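Long-range contacts in agmatinase (Deinococcus radiodurans, PDB 1WOH), which probably hydrolyses agmatine to putrescine and urea, as a manganese-dependent member of the arginase (ureohydrolase) family: residues 41-45 with 241-245; 54-59 with 286-290; 227-231 with 272-276. All coordinates share one frame; numbering follows the deposited sequence.

Interaction 1 of 3, residues 41-45 with 241-245; sequences ALGFR and TSSPE
Arg-45 and Ser-242 are the point of closest backbone approach between two loops, their CA atoms 4.8 Å apart, with no regular strand pairing. These two residues make most of the polar contacts. The backbone N of Arg-45 donates to OG of Ser-242 over 3.0 Å; with chi1 at 172°, that hydroxyl is swung to the side opposite its own N, where it also meets CB of Phe-44. Water 1 is hydrogen-bonded to the same Ser-242 hydroxyl and weakly accepts from the N of Gly-43.

The Arg-45 chain runs extended through CG, then bends at chi3 (-65°), laying the guanidinium edge-on to the Ser-242 carbonyl. NE comes to Ser-242 O in the carbonyl plane, on a lone pair, at 3.0 Å. NH2 reaches the same Ser-242 O at 3.2 Å from above that plane, and makes a weak bond of 2.9 Å to Thr-241 O. Two successive carbonyls thus receive one side of the guanidinium, while NH1 donates to Thr-282 O of a second subunit; together these bonds fix its rotation. CG of Arg-45 sits 3.5 Å above the centre of the Phe-44 ring, covering one face, and CD1 of Phe-44 nears Ser-242 O at 3.2 Å. Ser-243 OG lies at the edge of that ring.

Pro-244 packs its CD against NH2 of Arg-45, and both residues touch Leu-287 of the second subunit, placing this loop pair at a subunit interface. Within the chain, Thr-241 lies beside the manganese ligand Asp-231 and Ser-243 near another, His-145. The two loops, packed together beside that metal site, follow parallel strands 31-36 and 223-229 and lead on to helices 51-59 and 251-264.

Interaction 2 of 3, residues 54-59 with 286-290; sequences ALREAS and ELLMA
Ala-58 and Ala-290 meet CB to CB at 3.7 Å where two helices of the alpha/beta arginase fold, 51-59 and 284-302, cross on one side of the parallel sheet. The axes of the segments 54-59 and 286-290 come within 8.1 Å at a crossing angle of -75°, a close approach made possible by small residues on both helices. CB of Ala-58 presses onto the backbone of Glu-286 and Leu-287, lying 3.2 Å from Glu-286 O, a carbonyl already bonded to the N of Ala-290. CD2 of Leu-287 closes over the same methyl from another side.

Leu-55 carries the contact toward the sheet. Its CB leaves the helix across the line to the partner rather than straight at it, and chi1 of -77° sets CG opposite the carbonyl carbon, where CG rests 3.7 Å from Leu-275 CD1. From there the branches part: CD1 touches Leu-272 of strand 266-273, while CD2 turns into the helix crossing, 3.9 Å from the N of Ala-290 and 4.1 Å from CB of Met-289. One leucine thus packs against both the neighbouring helix and strand 266-273 of the sheet.

Of the Glu-286 side chain, CB and CG do the touching. CB lies against CB of Ala-54, and chi1 near 54° holds CG between the backbone N and carbonyl carbon, leaving CG beside Ala-58 before the chain bends at chi2. Arg-56, which takes no part in the crossing, forms salt bridges with Asp-82 and Asp-85. Ser-59 OG turns back to donate to Arg-56 O. A polar link remains beside the apolar crossing: water 2 donates to Ala-58 O at 2.9 Å and to Leu-287 O at 3.1 Å.

Interaction 3 of 3, residues 227-231 with 272-276; sequences SVDVD and LVELA
Val-228 and Asp-229 pair in parallel with Leu-272 and Val-273, joining the two strands of a beta-alpha-beta unit whose connecting helix is 251-264. Two nearly straight backbone bonds hold the register: Val-273 N to Val-228 O, 2.9 Å, and Val-230 N to Val-273 O, 3.1 Å.

Apolar contacts gather around Leu-272. Its CD2 lies 3.8 Å from CG1 of Val-228, and its CD1 meets CG1 of Val-230; Leu-272 and Val-230 cross at about a right angle, and both also touch Met-289 of helix 284-302.

The polar group is the manganese site, with no metal modelled in this chain: Asp-229 binds both ions and Asp-231 the second in another crystal structure. OD1 of Asp-229 accepts from the N of Asp-231 over 2.9 Å, met from above the carboxylate plane, forming an Asx turn. Chi1 of 180° sets CG of Asp-229 opposite its backbone N, the carboxylate lying against CB and CG of Glu-274, whose OE2 accepts from His-121 N. With an alanine at Asp-229, both manganese sites would probably lose a ligand and the Asp-231 amide its turn-forming acceptor. Water 3 donates to Asp-231 OD2 at 3.1 Å and weakly to Glu-274 OE1.

Overall arrangement
Interaction 3 lies closest to the centre of the chain, with the centres of interaction 1 about 10 Å and interaction 2 about 12 Å away; those two are about 19 Å apart and do not touch. The segments come in the order 41-45, 54-59, 227-231, 241-245, 272-276, 286-290, so early and late parts of the chain are drawn together around strands 223-229 and 266-273. Thr-241 ties interaction 1 to interaction 3 through Glu-274 O. From interaction 2, Leu-55 and Met-289 pack onto Leu-272, seating helices 51-59 and 284-302 against strand 266-273. The end of strand 223-229, with its manganese ligands, thus adjoins both contacts, and interactions 1 and 2 also touch other subunits of the hexamer.

Interaction 1 of 3, residues 41-45 with 241-245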
ATOM      1  N   ALA A  41     -17.135   5.701  16.888  1.00 10.52           N
ATOM      2  CA  ALA A  41     -17.078   5.389  18.309  1.00 10.92           C
ATOM      3  C   ALA A  41     -15.845   4.581  18.715  1.00 12.52           C
ATOM      4  O   ALA A  41     -15.615   4.359  19.902  1.00 13.32           O
ATOM      5  CB  ALA A  41     -18.357   4.645  18.739  1.00  9.24           C
ATOM      6  N   LEU A  42     -15.044   4.135  17.750  1.00 12.43           N
ATOM      7  CA  LEU A  42     -13.859   3.370  18.120  1.00 13.16           C
ATOM      8  C   LEU A  42     -12.766   4.305  18.648  1.00 13.21           C
ATOM      9  O   LEU A  42     -12.742   5.498  18.341  1.00 11.34           O
ATOM     10  CB  LEU A  42     -13.364   2.540  16.931  1.00 16.03           C
ATOM     11  CG  LEU A  42     -13.098   3.258  15.615  1.00 17.50           C
ATOM     12  CD1 LEU A  42     -11.688   3.836  15.617  1.00 18.00           C
ATOM     13  CD2 LEU A  42     -13.250   2.268  14.475  1.00 18.73           C
ATOM     14  N   GLY A  43     -11.861   3.767  19.451  1.00 12.53           N
ATOM     15  CA  GLY A  43     -10.825   4.611  20.018  1.00 11.42           C
ATOM     16  C   GLY A  43      -9.475   4.647  19.337  1.00 13.17           C
ATOM     17  O   GLY A  43      -8.613   5.422  19.746  1.00 16.06           O
ATOM     18  N   PHE A  44      -9.272   3.845  18.298  1.00 10.08           N
ATOM     19  CA  PHE A  44      -7.967   3.827  17.654  1.00 10.04           C
ATOM     20  C   PHE A  44      -7.964   4.120  16.141  1.00 10.94           C
ATOM     21  O   PHE A  44      -7.980   5.283  15.723  1.00 11.02           O
ATOM     22  CB  PHE A  44      -7.304   2.469  17.963  1.00 10.83           C
ATOM     23  CG  PHE A  44      -5.839   2.383  17.605  1.00 12.16           C
ATOM     24  CD1 PHE A  44      -5.236   1.135  17.455  1.00 13.13           C
ATOM     25  CD2 PHE A  44      -5.066   3.525  17.415  1.00 12.41           C
ATOM     26  CE1 PHE A  44      -3.890   1.025  17.117  1.00 12.67           C
ATOM     27  CE2 PHE A  44      -3.713   3.426  17.073  1.00 14.10           C
ATOM     28  CZ  PHE A  44      -3.126   2.170  16.923  1.00 13.95           C
ATOM     29  N   ARG A  45      -7.961   3.071  15.321  1.00 10.37           N
ATOM     30  CA  ARG A  45      -7.886   3.229  13.863  1.00  8.57           C
ATOM     31  C   ARG A  45      -9.213   3.077  13.102  1.00  9.15           C
ATOM     32  O   ARG A  45      -9.789   1.998  13.061  1.00  9.91           O
ATOM     33  CB  ARG A  45      -6.858   2.223  13.316  1.00 10.13           C
ATOM     34  CG  ARG A  45      -5.476   2.363  13.955  1.00  9.53           C
ATOM     35  CD  ARG A  45      -4.466   1.379  13.372  1.00 10.39           C
ATOM     36  NE  ARG A  45      -4.808  -0.010  13.651  1.00  9.10           N
ATOM     37  CZ  ARG A  45      -4.157  -1.050  13.132  1.00 10.11           C
ATOM     38  NH1 ARG A  45      -3.130  -0.849  12.312  1.00  9.34           N
ATOM     39  NH2 ARG A  45      -4.541  -2.289  13.416  1.00  9.11           N
ATOM     40  N   THR A 241      -8.386  -4.915  11.300  1.00  8.06           N
ATOM     41  CA  THR A 241      -9.216  -4.494  12.431  1.00  6.42           C
ATOM     42  C   THR A 241      -8.444  -3.447  13.238  1.00  8.02           C
ATOM     43  O   THR A 241      -7.216  -3.467  13.281  1.00  9.00           O
ATOM     44  CB  THR A 241      -9.613  -5.706  13.331  1.00  9.55           C
ATOM     45  OG1 THR A 241     -10.632  -5.305  14.255  1.00  9.27           O
ATOM     46  CG2 THR A 241      -8.431  -6.223  14.108  1.00  8.60           C
ATOM     47  N   SER A 242      -9.167  -2.533  13.876  1.00  8.48           N
ATOM     48  CA  SER A 242      -8.539  -1.449  14.641  1.00  8.54           C
ATOM     49  C   SER A 242      -7.555  -1.823  15.739  1.00  9.51           C
ATOM     50  O   SER A 242      -6.411  -1.333  15.764  1.00  9.76           O
ATOM     51  CB  SER A 242      -9.621  -0.558  15.272  1.00  9.51           C
ATOM     52  OG  SER A 242      -9.028   0.381  16.167  1.00  9.37           O
ATOM     53  N   SER A 243      -7.993  -2.683  16.650  1.00 10.89           N
ATOM     54  CA  SER A 243      -7.163  -3.046  17.793  1.00 12.01           C
ATOM     55  C   SER A 243      -6.904  -4.531  17.930  1.00 11.63           C
ATOM     56  O   SER A 243      -7.513  -5.203  18.754  1.00 13.60           O
ATOM     57  CB  SER A 243      -7.810  -2.518  19.071  1.00 15.62           C
ATOM     58  OG  SER A 243      -7.941  -1.107  19.005  1.00 20.25           O
ATOM     59  N   PRO A 244      -5.976  -5.055  17.129  1.00 11.10           N
ATOM     60  CA  PRO A 244      -5.615  -6.478  17.142  1.00 11.86           C
ATOM     61  C   PRO A 244      -4.909  -6.940  18.419  1.00 12.49           C
ATOM     62  O   PRO A 244      -4.189  -6.172  19.067  1.00 13.05           O
ATOM     63  CB  PRO A 244      -4.731  -6.616  15.908  1.00 11.50           C
ATOM     64  CG  PRO A 244      -4.059  -5.257  15.821  1.00 12.03           C
ATOM     65  CD  PRO A 244      -5.213  -4.317  16.105  1.00  9.99           C
ATOM     66  N   GLU A 245      -5.122  -8.205  18.770  1.00 11.06           N
ATOM     67  CA  GLU A 245      -4.515  -8.810  19.948  1.00 10.60           C
ATOM     68  C   GLU A 245      -3.957 -10.155  19.461  1.00  9.04           C
ATOM     69  O   GLU A 245      -4.675 -10.930  18.825  1.00  9.50           O
ATOM     70  CB  GLU A 245      -5.592  -9.018  21.015  1.00 12.18           C
ATOM     71  CG  GLU A 245      -5.131  -8.834  22.443  1.00 21.09           C
ATOM     72  CD  GLU A 245      -4.483  -7.483  22.685  1.00 17.56           C
ATOM     73  OE1 GLU A 245      -5.187  -6.445  22.699  1.00 21.82           O
ATOM     74  OE2 GLU A 245      -3.255  -7.465  22.858  1.00 20.47           O
TER
HETATM   75  O   HOH W   1     -10.671   0.727  18.888  1.00 10.39           O

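Interaction 2 of 3, residues 54-59 with 286-290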
ATOM      1  N   ALA A  54     -17.238  -3.496   1.789  1.00 12.23           N
ATOM      2  CA  ALA A  54     -16.231  -4.510   1.511  1.00 11.23           C
ATOM      3  C   ALA A  54     -16.795  -5.916   1.693  1.00 11.80           C
ATOM      4  O   ALA A  54     -16.457  -6.834   0.940  1.00 12.46           O
ATOM      5  CB  ALA A  54     -15.030  -4.312   2.417  1.00 11.04           C
ATOM      6  N   LEU A  55     -17.655  -6.086   2.692  1.00 12.55           N
ATOM      7  CA  LEU A  55     -18.250  -7.393   2.955  1.00 11.36           C
ATOM      8  C   LEU A  55     -19.177  -7.818   1.822  1.00 11.63           C
ATOM      9  O   LEU A  55     -19.241  -8.999   1.486  1.00 12.32           O
ATOM     10  CB  LEU A  55     -18.999  -7.377   4.292  1.00 11.15           C
ATOM     11  CG  LEU A  55     -18.060  -7.455   5.508  1.00 10.25           C
ATOM     12  CD1 LEU A  55     -18.786  -7.033   6.781  1.00 11.25           C
ATOM     13  CD2 LEU A  55     -17.522  -8.880   5.636  1.00 11.50           C
ATOM     14  N   ARG A  56     -19.904  -6.863   1.245  1.00 11.39           N
ATOM     15  CA  ARG A  56     -20.793  -7.164   0.126  1.00 11.88           C
ATOM     16  C   ARG A  56     -19.938  -7.591  -1.065  1.00 13.58           C
ATOM     17  O   ARG A  56     -20.189  -8.623  -1.693  1.00 13.26           O
ATOM     18  CB  ARG A  56     -21.634  -5.938  -0.248  1.00 12.02           C
ATOM     19  CG  ARG A  56     -22.671  -5.548   0.806  1.00 13.09           C
ATOM     20  CD  ARG A  56     -23.530  -4.377   0.339  1.00 13.24           C
ATOM     21  NE  ARG A  56     -24.714  -4.212   1.179  1.00 12.94           N
ATOM     22  CZ  ARG A  56     -24.842  -3.317   2.152  1.00 15.61           C
ATOM     23  NH1 ARG A  56     -23.850  -2.469   2.433  1.00 14.84           N
ATOM     24  NH2 ARG A  56     -25.972  -3.264   2.850  1.00 16.99           N
ATOM     25  N   GLU A  57     -18.921  -6.796  -1.374  1.00 12.70           N
ATOM     26  CA  GLU A  57     -18.034  -7.124  -2.482  1.00 12.99           C
ATOM     27  C   GLU A  57     -17.442  -8.517  -2.272  1.00 13.67           C
ATOM     28  O   GLU A  57     -17.441  -9.347  -3.185  1.00 13.99           O
ATOM     29  CB  GLU A  57     -16.908  -6.088  -2.579  1.00 15.30           C
ATOM     30  CG  GLU A  57     -17.401  -4.675  -2.850  1.00 19.64           C
ATOM     31  CD  GLU A  57     -16.301  -3.627  -2.743  1.00 23.94           C
ATOM     32  OE1 GLU A  57     -16.596  -2.438  -2.973  1.00 27.36           O
ATOM     33  OE2 GLU A  57     -15.148  -3.985  -2.426  1.00 28.34           O
ATOM     34  N   ALA A  58     -16.955  -8.785  -1.064  1.00 11.23           N
ATOM     35  CA  ALA A  58     -16.354 -10.085  -0.775  1.00 12.23           C
ATOM     36  C   ALA A  58     -17.359 -11.241  -0.804  1.00 12.67           C
ATOM     37  O   ALA A  58     -16.984 -12.382  -1.084  1.00 13.72           O
ATOM     38  CB  ALA A  58     -15.650 -10.047   0.581  1.00 13.10           C
ATOM     39  N   SER A  59     -18.623 -10.954  -0.518  1.00 11.60           N
ATOM     40  CA  SER A  59     -19.638 -12.003  -0.505  1.00 14.28           C
ATOM     41  C   SER A  59     -19.936 -12.544  -1.899  1.00 16.43           C
ATOM     42  O   SER A  59     -20.546 -13.608  -2.035  1.00 16.09           O
ATOM     43  CB  SER A  59     -20.934 -11.501   0.132  1.00 11.46           C
ATOM     44  OG  SER A  59     -21.620 -10.607  -0.720  1.00 14.77           O
ATOM     45  N   GLU A 286     -11.687  -9.271   4.556  1.00  7.83           N
ATOM     46  CA  GLU A 286     -13.089  -9.207   4.151  1.00  9.90           C
ATOM     47  C   GLU A 286     -13.533 -10.475   3.434  1.00 10.85           C
ATOM     48  O   GLU A 286     -14.689 -10.889   3.549  1.00 10.38           O
ATOM     49  CB  GLU A 286     -13.373  -7.978   3.269  1.00 11.69           C
ATOM     50  CG  GLU A 286     -12.492  -7.815   2.044  1.00 16.56           C
ATOM     51  CD  GLU A 286     -11.358  -6.833   2.280  1.00 20.77           C
ATOM     52  OE1 GLU A 286     -11.129  -5.980   1.398  1.00 21.20           O
ATOM     53  OE2 GLU A 286     -10.695  -6.917   3.341  1.00 22.22           O
ATOM     54  N   LEU A 287     -12.618 -11.099   2.701  1.00 10.03           N
ATOM     55  CA  LEU A 287     -12.956 -12.329   1.998  1.00 11.02           C
ATOM     56  C   LEU A 287     -13.305 -13.430   2.992  1.00 10.40           C
ATOM     57  O   LEU A 287     -14.349 -14.078   2.869  1.00 10.92           O
ATOM     58  CB  LEU A 287     -11.794 -12.756   1.098  1.00 12.19           C
ATOM     59  CG  LEU A 287     -11.709 -11.905  -0.176  1.00 10.98           C
ATOM     60  CD1 LEU A 287     -10.414 -12.178  -0.927  1.00 10.46           C
ATOM     61  CD2 LEU A 287     -12.922 -12.216  -1.055  1.00 13.50           C
ATOM     62  N   LEU A 288     -12.447 -13.620   3.992  1.00  8.68           N
ATOM     63  CA  LEU A 288     -12.677 -14.628   5.007  1.00  9.08           C
ATOM     64  C   LEU A 288     -13.883 -14.339   5.886  1.00 10.02           C
ATOM     65  O   LEU A 288     -14.622 -15.255   6.240  1.00 11.07           O
ATOM     66  CB  LEU A 288     -11.441 -14.799   5.891  1.00 10.01           C
ATOM     67  CG  LEU A 288     -10.478 -15.898   5.432  1.00 12.01           C
ATOM     68  CD1 LEU A 288     -10.039 -15.632   3.997  1.00 13.03           C
ATOM     69  CD2 LEU A 288      -9.284 -15.967   6.373  1.00 11.70           C
ATOM     70  N   MET A 289     -14.087 -13.076   6.248  1.00  7.58           N
ATOM     71  CA  MET A 289     -15.226 -12.742   7.098  1.00  9.19           C
ATOM     72  C   MET A 289     -16.572 -12.819   6.379  1.00 10.48           C
ATOM     73  O   MET A 289     -17.600 -13.083   7.005  1.00 11.62           O
ATOM     74  CB  MET A 289     -15.024 -11.372   7.741  1.00 10.75           C
ATOM     75  CG  MET A 289     -13.923 -11.362   8.796  1.00 12.39           C
ATOM     76  SD  MET A 289     -14.177 -12.483  10.227  1.00 10.05           S
ATOM     77  CE  MET A 289     -15.931 -12.804  10.139  1.00 23.00           C
ATOM     78  N   ALA A 290     -16.581 -12.587   5.070  1.00 10.08           N
ATOM     79  CA  ALA A 290     -17.825 -12.705   4.316  1.00 11.62           C
ATOM     80  C   ALA A 290     -18.167 -14.197   4.278  1.00 13.61           C
ATOM     81  O   ALA A 290     -19.335 -14.587   4.394  1.00 12.68           O
ATOM     82  CB  ALA A 290     -17.648 -12.172   2.902  1.00 13.40           C
TER
HETATM   83  O   HOH W   2     -16.142 -14.681   0.476  1.00 17.94           O

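Interaction 3 of 3, residues 227-231 with 272-276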
ATOM      1  N   SER A 227     -22.804 -12.186  17.976  1.00 11.22           N
ATOM      2  CA  SER A 227     -22.087 -10.944  17.717  1.00 10.98           C
ATOM      3  C   SER A 227     -20.655 -11.359  17.438  1.00  9.30           C
ATOM      4  O   SER A 227     -19.975 -11.883  18.317  1.00  9.26           O
ATOM      5  CB  SER A 227     -22.113  -9.990  18.912  1.00 11.57           C
ATOM      6  OG  SER A 227     -21.357  -8.828  18.598  1.00 10.54           O
ATOM      7  N   VAL A 228     -20.203 -11.145  16.208  1.00  7.85           N
ATOM      8  CA  VAL A 228     -18.848 -11.519  15.843  1.00  8.02           C
ATOM      9  C   VAL A 228     -17.971 -10.300  15.607  1.00  7.29           C
ATOM     10  O   VAL A 228     -18.154  -9.573  14.633  1.00 10.34           O
ATOM     11  CB  VAL A 228     -18.822 -12.381  14.560  1.00  8.81           C
ATOM     12  CG1 VAL A 228     -17.371 -12.747  14.210  1.00 10.23           C
ATOM     13  CG2 VAL A 228     -19.657 -13.644  14.767  1.00  9.86           C
ATOM     14  N   ASP A 229     -17.045 -10.064  16.527  1.00  7.13           N
ATOM     15  CA  ASP A 229     -16.087  -8.972  16.388  1.00  7.53           C
ATOM     16  C   ASP A 229     -14.901  -9.671  15.711  1.00  7.57           C
ATOM     17  O   ASP A 229     -14.357 -10.635  16.257  1.00  9.53           O
ATOM     18  CB  ASP A 229     -15.674  -8.448  17.763  1.00  9.48           C
ATOM     19  CG  ASP A 229     -14.669  -7.311  17.682  1.00 10.98           C
ATOM     20  OD1 ASP A 229     -13.895  -7.255  16.707  1.00 11.78           O
ATOM     21  OD2 ASP A 229     -14.641  -6.481  18.612  1.00 14.64           O
ATOM     22  N   VAL A 230     -14.506  -9.215  14.530  1.00  9.98           N
ATOM     23  CA  VAL A 230     -13.409  -9.875  13.835  1.00  8.89           C
ATOM     24  C   VAL A 230     -12.092  -9.904  14.606  1.00 10.46           C
ATOM     25  O   VAL A 230     -11.246 -10.757  14.323  1.00  8.57           O
ATOM     26  CB  VAL A 230     -13.171  -9.265  12.414  1.00  8.74           C
ATOM     27  CG1 VAL A 230     -14.483  -9.212  11.647  1.00 10.61           C
ATOM     28  CG2 VAL A 230     -12.561  -7.877  12.513  1.00  9.82           C
ATOM     29  N   ASP A 231     -11.904  -9.022  15.592  1.00  8.92           N
ATOM     30  CA  ASP A 231     -10.632  -9.064  16.309  1.00  9.46           C
ATOM     31  C   ASP A 231     -10.561 -10.264  17.248  1.00  8.20           C
ATOM     32  O   ASP A 231      -9.532 -10.514  17.889  1.00  8.33           O
ATOM     33  CB  ASP A 231     -10.307  -7.732  17.038  1.00 10.06           C
ATOM     34  CG  ASP A 231     -11.208  -7.441  18.229  1.00 14.13           C
ATOM     35  OD1 ASP A 231     -11.795  -8.373  18.804  1.00 12.58           O
ATOM     36  OD2 ASP A 231     -11.297  -6.247  18.599  1.00 15.64           O
ATOM     37  N   LEU A 272     -21.673  -8.638  12.345  1.00 10.68           N
ATOM     38  CA  LEU A 272     -20.268  -8.840  11.998  1.00  9.38           C
ATOM     39  C   LEU A 272     -19.688  -7.443  12.100  1.00  7.48           C
ATOM     40  O   LEU A 272     -19.985  -6.583  11.263  1.00  9.98           O
ATOM     41  CB  LEU A 272     -20.173  -9.376  10.565  1.00  9.48           C
ATOM     42  CG  LEU A 272     -18.823  -9.900  10.048  1.00  9.59           C
ATOM     43  CD1 LEU A 272     -17.825  -8.759   9.921  1.00 11.93           C
ATOM     44  CD2 LEU A 272     -18.296 -10.962  10.995  1.00 11.71           C
ATOM     45  N   VAL A 273     -18.868  -7.217  13.124  1.00  9.52           N
ATOM     46  CA  VAL A 273     -18.318  -5.887  13.374  1.00  8.78           C
ATOM     47  C   VAL A 273     -16.799  -5.742  13.470  1.00  9.47           C
ATOM     48  O   VAL A 273     -16.064  -6.721  13.573  1.00  9.68           O
ATOM     49  CB  VAL A 273     -18.918  -5.304  14.685  1.00  7.95           C
ATOM     50  CG1 VAL A 273     -20.440  -5.295  14.613  1.00  7.39           C
ATOM     51  CG2 VAL A 273     -18.463  -6.130  15.884  1.00  9.31           C
ATOM     52  N   GLU A 274     -16.360  -4.484  13.419  1.00  9.05           N
ATOM     53  CA  GLU A 274     -14.955  -4.092  13.542  1.00  8.81           C
ATOM     54  C   GLU A 274     -14.005  -4.457  12.399  1.00  8.43           C
ATOM     55  O   GLU A 274     -12.789  -4.383  12.547  1.00  8.69           O
ATOM     56  CB  GLU A 274     -14.402  -4.612  14.873  1.00  9.80           C
ATOM     57  CG  GLU A 274     -15.036  -3.970  16.119  1.00 11.07           C
ATOM     58  CD  GLU A 274     -14.501  -2.575  16.431  1.00 13.04           C
ATOM     59  OE1 GLU A 274     -13.373  -2.258  16.005  1.00 16.47           O
ATOM     60  OE2 GLU A 274     -15.204  -1.798  17.125  1.00 11.42           O
ATOM     61  N   LEU A 275     -14.547  -4.858  11.259  1.00  8.37           N
ATOM     62  CA  LEU A 275     -13.692  -5.168  10.117  1.00 10.26           C
ATOM     63  C   LEU A 275     -13.209  -3.819   9.565  1.00  9.70           C
ATOM     64  O   LEU A 275     -14.013  -2.902   9.394  1.00 10.92           O
ATOM     65  CB  LEU A 275     -14.508  -5.883   9.034  1.00 11.07           C
ATOM     66  CG  LEU A 275     -13.870  -6.805   7.986  1.00 18.23           C
ATOM     67  CD1 LEU A 275     -14.685  -6.704   6.696  1.00 14.58           C
ATOM     68  CD2 LEU A 275     -12.428  -6.455   7.731  1.00 14.95           C
ATOM     69  N   ALA A 276     -11.906  -3.693   9.304  1.00  9.14           N
ATOM     70  CA  ALA A 276     -11.333  -2.467   8.740  1.00  8.81           C
ATOM     71  C   ALA A 276     -10.597  -2.877   7.468  1.00  8.27           C
ATOM     72  O   ALA A 276      -9.415  -3.215   7.513  1.00  8.85           O
ATOM     73  CB  ALA A 276     -10.355  -1.826   9.718  1.00  8.24           C
TER
HETATM   74  O   HOH W   3     -10.484  -4.097  16.571  1.00 14.45           O